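PDB 3CZ8: putative sporulation-specific glycosylase YdhD from Bacillus subtilis subsp. subtilis str. 168, which probably hydrolyses glycosidic bonds in polysaccharides during sporulation, as a glycosyl hydrolase family 18 member that may bind chitin. Local coordinates for residues 198-209 against 290-300. The protein carries 1 engineered substitution. Sequence-based numbering, arbitrary orientation. Where two conformers were deposited one is given.
Sequences ITEIRRTIEFTI and RKMQIVREYRL
I294 holds CG1 opposite its own backbone nitrogen, and R202 does the same with CG (chi1 175°) before bending at chi2 and chi3. These torsions bring the guanidinium of R202 over the end of I294. The two helices, 198-208 and 285-297, are neighbours on the outside of the TIM barrel of this GH18 domain. They run nearly parallel; the axes of segments 198-208 and 290-297 are inclined by 24° and approach to 11.1 Å. I294 is a knob in a hole formed by I198, I201, R202 and I205. Its CD1 lies 3.7 Å from I198 CD1 and under one face of the R202 guanidinium. Its CG2 meets I201 CG2 and I205 CD1.

On the more exposed side, R202 NH1 forms a salt bridge with E297 OE2 at 3.0 Å. The bond is bent, 137° at the hydrogen, and uses the syn side of the carboxylate. R290 NH1 stands 4.3 Å from R202 NH2; the E297 carboxylate, bonded to R202, probably offsets some of this like charge. Deeper in, I201 CD1 packs on the end of K291, whose NZ bonds to A196 O and pairs with E283. L300 closes the inner side between I205 and strand 217-220.

A Schellman motif with R299 at C-prime ends the helix, L300 N bonding to V295 O. Y298, the residue before R299, is the first to leave helical geometry, and its ring reaches back across the interface. I209 CD1 touches the ring at CD2, and the hydroxyl gives a weak hydrogen bond to E206 OE2. I205 CG2 sits over one ring face in a CH-pi contact, 3.7 Å from the centroid.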
ATOM      1  N   ILE A 198     -19.054  13.744  -2.628  1.00 39.71           N
ATOM      2  CA  ILE A 198     -19.008  14.474  -3.900  1.00 39.90           C
ATOM      3  C   ILE A 198     -19.585  15.893  -3.770  1.00 46.25           C
ATOM      4  O   ILE A 198     -19.226  16.796  -4.534  1.00 42.10           O
ATOM      5  CB  ILE A 198     -19.686  13.654  -5.042  1.00 47.96           C
ATOM      6  CG1 ILE A 198     -19.038  13.952  -6.406  1.00 39.80           C
ATOM      7  CG2 ILE A 198     -21.216  13.819  -5.026  1.00 48.16           C
ATOM      8  CD1 ILE A 198     -19.834  14.882  -7.303  1.00 80.92           C
ATOM      9  N   THR A 199     -20.444  16.072  -2.768  1.00 43.96           N
ATOM     10  CA  THR A 199     -21.031  17.355  -2.417  1.00 47.24           C
ATOM     11  C   THR A 199     -19.963  18.333  -1.916  1.00 45.88           C
ATOM     12  O   THR A 199     -19.950  19.500  -2.304  1.00 46.38           O
ATOM     13  CB  THR A 199     -22.154  17.185  -1.358  1.00 49.74           C
ATOM     14  OG1 THR A 199     -21.676  16.391  -0.263  1.00 53.98           O
ATOM     15  CG2 THR A 199     -23.370  16.496  -1.969  1.00 54.55           C
ATOM     16  N   GLU A 200     -19.053  17.846  -1.079  1.00 42.48           N
ATOM     17  CA  GLU A 200     -17.987  18.693  -0.554  1.00 40.91           C
ATOM     18  C   GLU A 200     -16.847  18.919  -1.558  1.00 35.29           C
ATOM     19  O   GLU A 200     -16.158  19.938  -1.497  1.00 33.01           O
ATOM     20  CB  GLU A 200     -17.463  18.142   0.775  1.00 38.71           C
ATOM     21  CG  GLU A 200     -18.477  18.130   1.914  1.00 40.07           C
ATOM     22  CD  GLU A 200     -19.066  19.505   2.229  1.00 62.05           C
ATOM     23  OE1 GLU A 200     -18.296  20.484   2.373  1.00 45.76           O
ATOM     24  OE2 GLU A 200     -20.307  19.597   2.341  1.00 59.22           O
ATOM     25  N   ILE A 201     -16.659  17.965  -2.470  1.00 33.32           N
ATOM     26  CA  ILE A 201     -15.693  18.085  -3.567  1.00 30.08           C
ATOM     27  C   ILE A 201     -16.142  19.190  -4.525  1.00 39.29           C
ATOM     28  O   ILE A 201     -15.328  20.018  -4.950  1.00 39.88           O
ATOM     29  CB  ILE A 201     -15.507  16.723  -4.310  1.00 38.44           C
ATOM     30  CG1 ILE A 201     -14.773  15.722  -3.413  1.00 34.75           C
ATOM     31  CG2 ILE A 201     -14.741  16.880  -5.632  1.00 27.62           C
ATOM     32  CD1 ILE A 201     -14.880  14.303  -3.901  1.00 36.24           C
ATOM     33  N   ARG A 202     -17.439  19.190  -4.836  1.00 40.64           N
ATOM     34  CA  ARG A 202     -18.103  20.235  -5.625  1.00 45.40           C
ATOM     35  C   ARG A 202     -17.824  21.622  -5.053  1.00 35.74           C
ATOM     36  O   ARG A 202     -17.352  22.506  -5.768  1.00 40.24           O
ATOM     37  CB  ARG A 202     -19.615  19.981  -5.651  1.00 45.12           C
ATOM     38  CG  ARG A 202     -20.457  21.056  -6.342  1.00 51.31           C
ATOM     39  CD  ARG A 202     -20.766  20.684  -7.779  1.00 61.96           C
ATOM     40  NE  ARG A 202     -21.476  19.410  -7.862  1.00 61.81           N
ATOM     41  CZ  ARG A 202     -21.591  18.680  -8.968  1.00 77.41           C
ATOM     42  NH1 ARG A 202     -21.041  19.091 -10.108  1.00 51.40           N
ATOM     43  NH2 ARG A 202     -22.256  17.530  -8.929  1.00 68.91           N
ATOM     44  N   ARG A 203     -18.108  21.786  -3.759  1.00 30.50           N
ATOM     45  CA  ARG A 203     -17.867  23.033  -3.033  1.00 41.21           C
ATOM     46  C   ARG A 203     -16.396  23.445  -3.021  1.00 40.66           C
ATOM     47  O   ARG A 203     -16.090  24.626  -3.175  1.00 48.00           O
ATOM     48  CB  ARG A 203     -18.382  22.926  -1.597  1.00 44.99           C
ATOM     49  CG  ARG A 203     -19.877  23.106  -1.443  1.00 49.24           C
ATOM     50  CD  ARG A 203     -20.326  22.673  -0.055  1.00 63.49           C
ATOM     51  NE  ARG A 203     -21.770  22.811   0.126  1.00 99.83           N
ATOM     52  CZ  ARG A 203     -22.671  21.881  -0.193  1.00110.50           C
ATOM     53  NH1 ARG A 203     -22.294  20.723  -0.723  1.00109.31           N
ATOM     54  NH2 ARG A 203     -23.959  22.114   0.017  1.00115.98           N
ATOM     55  N   THR A 204     -15.504  22.466  -2.837  1.00 42.45           N
ATOM     56  CA  THR A 204     -14.051  22.692  -2.850  1.00 31.63           C
ATOM     57  C   THR A 204     -13.598  23.225  -4.206  1.00 31.37           C
ATOM     58  O   THR A 204     -12.874  24.222  -4.268  1.00 42.48           O
ATOM     59  CB  THR A 204     -13.268  21.399  -2.498  1.00 29.16           C
ATOM     60  OG1 THR A 204     -13.668  20.941  -1.202  1.00 36.02           O
ATOM     61  CG2 THR A 204     -11.759  21.643  -2.495  1.00 37.95           C
ATOM     62  N   ILE A 205     -14.050  22.571  -5.278  1.00 34.17           N
ATOM     63  CA  ILE A 205     -13.740  22.985  -6.647  1.00 31.50           C
ATOM     64  C   ILE A 205     -14.251  24.411  -6.919  1.00 46.68           C
ATOM     65  O   ILE A 205     -13.495  25.260  -7.396  1.00 45.69           O
ATOM     66  CB  ILE A 205     -14.294  21.973  -7.689  1.00 32.85           C
ATOM     67  CG1 ILE A 205     -13.481  20.671  -7.661  1.00 29.18           C
ATOM     68  CG2 ILE A 205     -14.241  22.546  -9.104  1.00 22.42           C
ATOM     69  CD1 ILE A 205     -14.145  19.512  -8.392  1.00 37.22           C
ATOM     70  N   GLU A 206     -15.509  24.665  -6.548  1.00 40.53           N
ATOM     71  CA  GLU A 206     -16.185  25.948  -6.769  1.00 36.67           C
ATOM     72  C   GLU A 206     -15.452  27.105  -6.091  1.00 36.54           C
ATOM     73  O   GLU A 206     -15.337  28.192  -6.659  1.00 39.02           O
ATOM     74  CB  GLU A 206     -17.630  25.875  -6.262  1.00 29.27           C
ATOM     75  CG  GLU A 206     -18.663  26.532  -7.176  1.00 56.32           C
ATOM     76  CD  GLU A 206     -19.292  25.549  -8.148  1.00 55.34           C
ATOM     77  OE1 GLU A 206     -19.923  24.572  -7.693  1.00 68.19           O
ATOM     78  OE2 GLU A 206     -19.167  25.760  -9.370  1.00 59.53           O
ATOM     79  N   PHE A 207     -14.953  26.846  -4.883  1.00 33.63           N
ATOM     80  CA  PHE A 207     -14.132  27.790  -4.132  1.00 37.12           C
ATOM     81  C   PHE A 207     -12.755  27.997  -4.777  1.00 44.60           C
ATOM     82  O   PHE A 207     -12.218  29.107  -4.757  1.00 47.74           O
ATOM     83  CB  PHE A 207     -13.995  27.296  -2.686  1.00 41.52           C
ATOM     84  CG  PHE A 207     -13.077  28.125  -1.826  1.00 50.03           C
ATOM     85  CD1 PHE A 207     -13.507  29.335  -1.288  1.00 44.00           C
ATOM     86  CD2 PHE A 207     -11.793  27.673  -1.519  1.00 39.62           C
ATOM     87  CE1 PHE A 207     -12.667  30.097  -0.481  1.00 23.09           C
ATOM     88  CE2 PHE A 207     -10.949  28.424  -0.712  1.00 35.40           C
ATOM     89  CZ  PHE A 207     -11.388  29.640  -0.187  1.00 37.91           C
ATOM     90  N   THR A 208     -12.200  26.931  -5.355  1.00 39.56           N
ATOM     91  CA  THR A 208     -10.862  26.971  -5.953  1.00 35.98           C
ATOM     92  C   THR A 208     -10.808  27.615  -7.350  1.00 33.29           C
ATOM     93  O   THR A 208      -9.884  28.368  -7.654  1.00 31.21           O
ATOM     94  CB  THR A 208     -10.224  25.560  -6.008  1.00 37.11           C
ATOM     95  OG1 THR A 208     -10.476  24.873  -4.780  1.00 34.85           O
ATOM     96  CG2 THR A 208      -8.727  25.662  -6.197  1.00 31.65           C
ATOM     97  N   ILE A 209     -11.796  27.324  -8.193  1.00 32.67           N
ATOM     98  CA  ILE A 209     -11.832  27.850  -9.566  1.00 35.26           C
ATOM     99  C   ILE A 209     -12.149  29.354  -9.637  1.00 40.33           C
ATOM    100  O   ILE A 209     -12.047  29.971 -10.699  1.00 47.31           O
ATOM    101  CB  ILE A 209     -12.819  27.063 -10.467  1.00 41.21           C
ATOM    102  CG1 ILE A 209     -14.256  27.229  -9.959  1.00 40.58           C
ATOM    103  CG2 ILE A 209     -12.383  25.596 -10.583  1.00 42.23           C
ATOM    104  CD1 ILE A 209     -15.295  26.465 -10.726  1.00 38.96           C
ATOM    105  N   ARG A 290     -16.928   8.994 -10.574  1.00 37.83           N
ATOM    106  CA  ARG A 290     -17.587  10.279 -10.326  1.00 37.28           C
ATOM    107  C   ARG A 290     -16.610  11.415 -10.033  1.00 43.02           C
ATOM    108  O   ARG A 290     -16.896  12.573 -10.331  1.00 46.38           O
ATOM    109  CB  ARG A 290     -18.611  10.160  -9.186  1.00 37.58           C
ATOM    110  CG  ARG A 290     -19.977   9.604  -9.603  1.00 63.32           C
ATOM    111  CD  ARG A 290     -20.741  10.556 -10.534  1.00 87.04           C
ATOM    112  NE  ARG A 290     -21.175  11.782  -9.859  1.00 96.60           N
ATOM    113  CZ  ARG A 290     -22.443  12.117  -9.630  1.00 99.08           C
ATOM    114  NH1 ARG A 290     -22.725  13.253  -9.006  1.00 90.38           N
ATOM    115  NH2 ARG A 290     -23.436  11.326 -10.024  1.00 97.54           N
ATOM    116  N   LYS A 291     -15.459  11.077  -9.454  1.00 42.84           N
ATOM    117  CA  LYS A 291     -14.412  12.055  -9.184  1.00 32.48           C
ATOM    118  C   LYS A 291     -13.669  12.483 -10.455  1.00 41.78           C
ATOM    119  O   LYS A 291     -13.369  13.667 -10.620  1.00 39.17           O
ATOM    120  CB  LYS A 291     -13.442  11.527  -8.127  1.00 32.55           C
ATOM    121  CG  LYS A 291     -13.982  11.602  -6.714  1.00 42.59           C
ATOM    122  CD  LYS A 291     -13.258  10.628  -5.819  1.00 45.12           C
ATOM    123  CE  LYS A 291     -13.599  10.830  -4.356  1.00 28.89           C
ATOM    124  NZ  LYS A 291     -15.041  10.606  -4.024  1.00 38.98           N
ATOM    125  N   MET A 292     -13.374  11.531 -11.344  1.00 31.93           N
ATOM    126  CA  MET A 292     -12.827  11.860 -12.664  1.00 42.98           C
ATOM    127  C   MET A 292     -13.857  12.623 -13.512  1.00 40.92           C
ATOM    128  O   MET A 292     -13.494  13.490 -14.302  1.00 48.41           O
ATOM    129  CB  MET A 292     -12.306  10.609 -13.389  1.00 41.96           C
ATOM    130  CG  MET A 292     -11.646  10.874 -14.757  1.00 43.18           C
ATOM    131  SD  MET A 292     -10.398  12.189 -14.799  1.00 30.56           S
ATOM    132  CE  MET A 292      -8.881  11.263 -14.837  1.00 24.11           C
ATOM    133  N   GLN A 293     -15.134  12.312 -13.306  1.00 35.20           N
ATOM    134  CA  GLN A 293     -16.241  12.991 -13.971  1.00 50.04           C
ATOM    135  C   GLN A 293     -16.354  14.471 -13.595  1.00 46.29           C
ATOM    136  O   GLN A 293     -16.540  15.307 -14.474  1.00 53.94           O
ATOM    137  CB  GLN A 293     -17.560  12.271 -13.686  1.00 38.19           C
ATOM    138  CG  GLN A 293     -17.834  11.081 -14.594  1.00 57.66           C
ATOM    139  CD  GLN A 293     -19.096  10.329 -14.200  1.00 72.99           C
ATOM    140  OE1 GLN A 293     -20.126  10.935 -13.888  1.00 86.18           O
ATOM    141  NE2 GLN A 293     -19.020   8.999 -14.207  1.00 59.68           N
ATOM    142  N   ILE A 294     -16.225  14.788 -12.304  1.00 40.22           N
ATOM    143  CA  ILE A 294     -16.283  16.183 -11.843  1.00 43.64           C
ATOM    144  C   ILE A 294     -15.008  16.966 -12.184  1.00 47.32           C
ATOM    145  O   ILE A 294     -15.027  18.197 -12.278  1.00 57.16           O
ATOM    146  CB  ILE A 294     -16.664  16.301 -10.337  1.00 43.13           C
ATOM    147  CG1 ILE A 294     -17.309  17.663 -10.059  1.00 50.75           C
ATOM    148  CG2 ILE A 294     -15.468  16.025  -9.419  1.00 50.96           C
ATOM    149  CD1 ILE A 294     -18.031  17.767  -8.743  1.00 36.66           C
ATOM    150  N   VAL A 295     -13.909  16.242 -12.383  1.00 45.08           N
ATOM    151  CA  VAL A 295     -12.668  16.826 -12.869  1.00 45.25           C
ATOM    152  C   VAL A 295     -12.857  17.239 -14.331  1.00 51.69           C
ATOM    153  O   VAL A 295     -12.452  18.338 -14.728  1.00 44.32           O
ATOM    154  CB  VAL A 295     -11.469  15.857 -12.661  1.00 40.74           C
ATOM    155  CG1 VAL A 295     -10.317  16.130 -13.635  1.00 42.04           C
ATOM    156  CG2 VAL A 295     -10.977  15.942 -11.215  1.00 33.74           C
ATOM    157  N   ARG A 296     -13.519  16.373 -15.098  1.00 38.40           N
ATOM    158  CA  ARG A 296     -13.805  16.625 -16.509  1.00 48.04           C
ATOM    159  C   ARG A 296     -14.868  17.705 -16.701  1.00 39.95           C
ATOM    160  O   ARG A 296     -14.755  18.524 -17.611  1.00 39.33           O
ATOM    161  CB  ARG A 296     -14.224  15.332 -17.213  1.00 46.99           C
ATOM    162  CG  ARG A 296     -13.081  14.359 -17.444  1.00 42.46           C
ATOM    163  CD  ARG A 296     -13.579  13.031 -17.990  1.00 60.32           C
ATOM    164  NE  ARG A 296     -13.765  13.069 -19.438  1.00 60.28           N
ATOM    165  CZ  ARG A 296     -14.192  12.045 -20.172  1.00 77.02           C
ATOM    166  NH1 ARG A 296     -14.491  10.884 -19.603  1.00 72.17           N
ATOM    167  NH2 ARG A 296     -14.324  12.187 -21.484  1.00 70.11           N
ATOM    168  N   GLU A 297     -15.885  17.694 -15.835  1.00 43.59           N
ATOM    169  CA  GLU A 297     -16.954  18.698 -15.810  1.00 48.88           C
ATOM    170  C   GLU A 297     -16.416  20.126 -15.630  1.00 54.76           C
ATOM    171  O   GLU A 297     -16.895  21.060 -16.273  1.00 64.46           O
ATOM    172  CB  GLU A 297     -17.961  18.372 -14.695  1.00 40.06           C
ATOM    173  CG  GLU A 297     -19.185  19.297 -14.630  1.00 45.72           C
ATOM    174  CD  GLU A 297     -19.998  19.162 -13.340  1.00 59.00           C
ATOM    175  OE1 GLU A 297     -20.697  20.135 -12.981  1.00 54.75           O
ATOM    176  OE2 GLU A 297     -19.951  18.096 -12.689  1.00 57.28           O
ATOM    177  N   TYR A 298     -15.417  20.286 -14.768  1.00 48.91           N
ATOM    178  CA  TYR A 298     -14.877  21.602 -14.459  1.00 39.58           C
ATOM    179  C   TYR A 298     -13.589  21.926 -15.207  1.00 43.91           C
ATOM    180  O   TYR A 298     -12.917  22.910 -14.870  1.00 48.88           O
ATOM    181  CB  TYR A 298     -14.658  21.741 -12.955  1.00 37.78           C
ATOM    182  CG  TYR A 298     -15.919  22.004 -12.178  1.00 39.95           C
ATOM    183  CD1 TYR A 298     -16.645  20.963 -11.607  1.00 31.55           C
ATOM    184  CD2 TYR A 298     -16.384  23.303 -12.002  1.00 27.49           C
ATOM    185  CE1 TYR A 298     -17.807  21.213 -10.880  1.00 35.04           C
ATOM    186  CE2 TYR A 298     -17.538  23.563 -11.275  1.00 41.72           C
ATOM    187  CZ  TYR A 298     -18.243  22.518 -10.718  1.00 36.76           C
ATOM    188  OH  TYR A 298     -19.385  22.791 -10.002  1.00 51.02           O
ATOM    189  N   ARG A 299     -13.272  21.099 -16.213  1.00 44.14           N
ATOM    190  CA  ARG A 299     -12.067  21.249 -17.041  0.50 44.55           C
ATOM    191  C   ARG A 299     -10.776  21.357 -16.220  1.00 52.51           C
ATOM    192  O   ARG A 299      -9.868  22.131 -16.551  1.00 56.12           O
ATOM    193  CB  ARG A 299     -12.210  22.431 -18.013  0.50 49.63           C
ATOM    194  CG  ARG A 299     -12.891  22.092 -19.328  0.50 44.23           C
ATOM    195  CD  ARG A 299     -12.974  23.321 -20.227  0.50 38.44           C
ATOM    196  NE  ARG A 299     -12.533  23.026 -21.589  0.50 38.61           N
ATOM    197  CZ  ARG A 299     -11.278  23.152 -22.016  0.50 29.22           C
ATOM    198  NH1 ARG A 299     -10.972  22.853 -23.270  0.50 31.92           N
ATOM    199  NH2 ARG A 299     -10.324  23.578 -21.192  0.50 39.03           N
ATOM    200  N   LEU A 300     -10.695  20.569 -15.149  1.00 52.35           N
ATOM    201  CA  LEU A 300      -9.529  20.559 -14.264  1.00 40.16           C
ATOM    202  C   LEU A 300      -8.385  19.750 -14.874  1.00 31.48           C
ATOM    203  O   LEU A 300      -8.595  19.005 -15.827  1.00 39.39           O
ATOM    204  CB  LEU A 300      -9.927  20.002 -12.896  1.00 37.12           C
ATOM    205  CG  LEU A 300     -10.345  20.957 -11.770  1.00 52.71           C
ATOM    206  CD1 LEU A 300     -10.908  22.312 -12.219  1.00 35.85           C
ATOM    207  CD2 LEU A 300     -11.289  20.256 -10.813  1.00 39.45           C
TER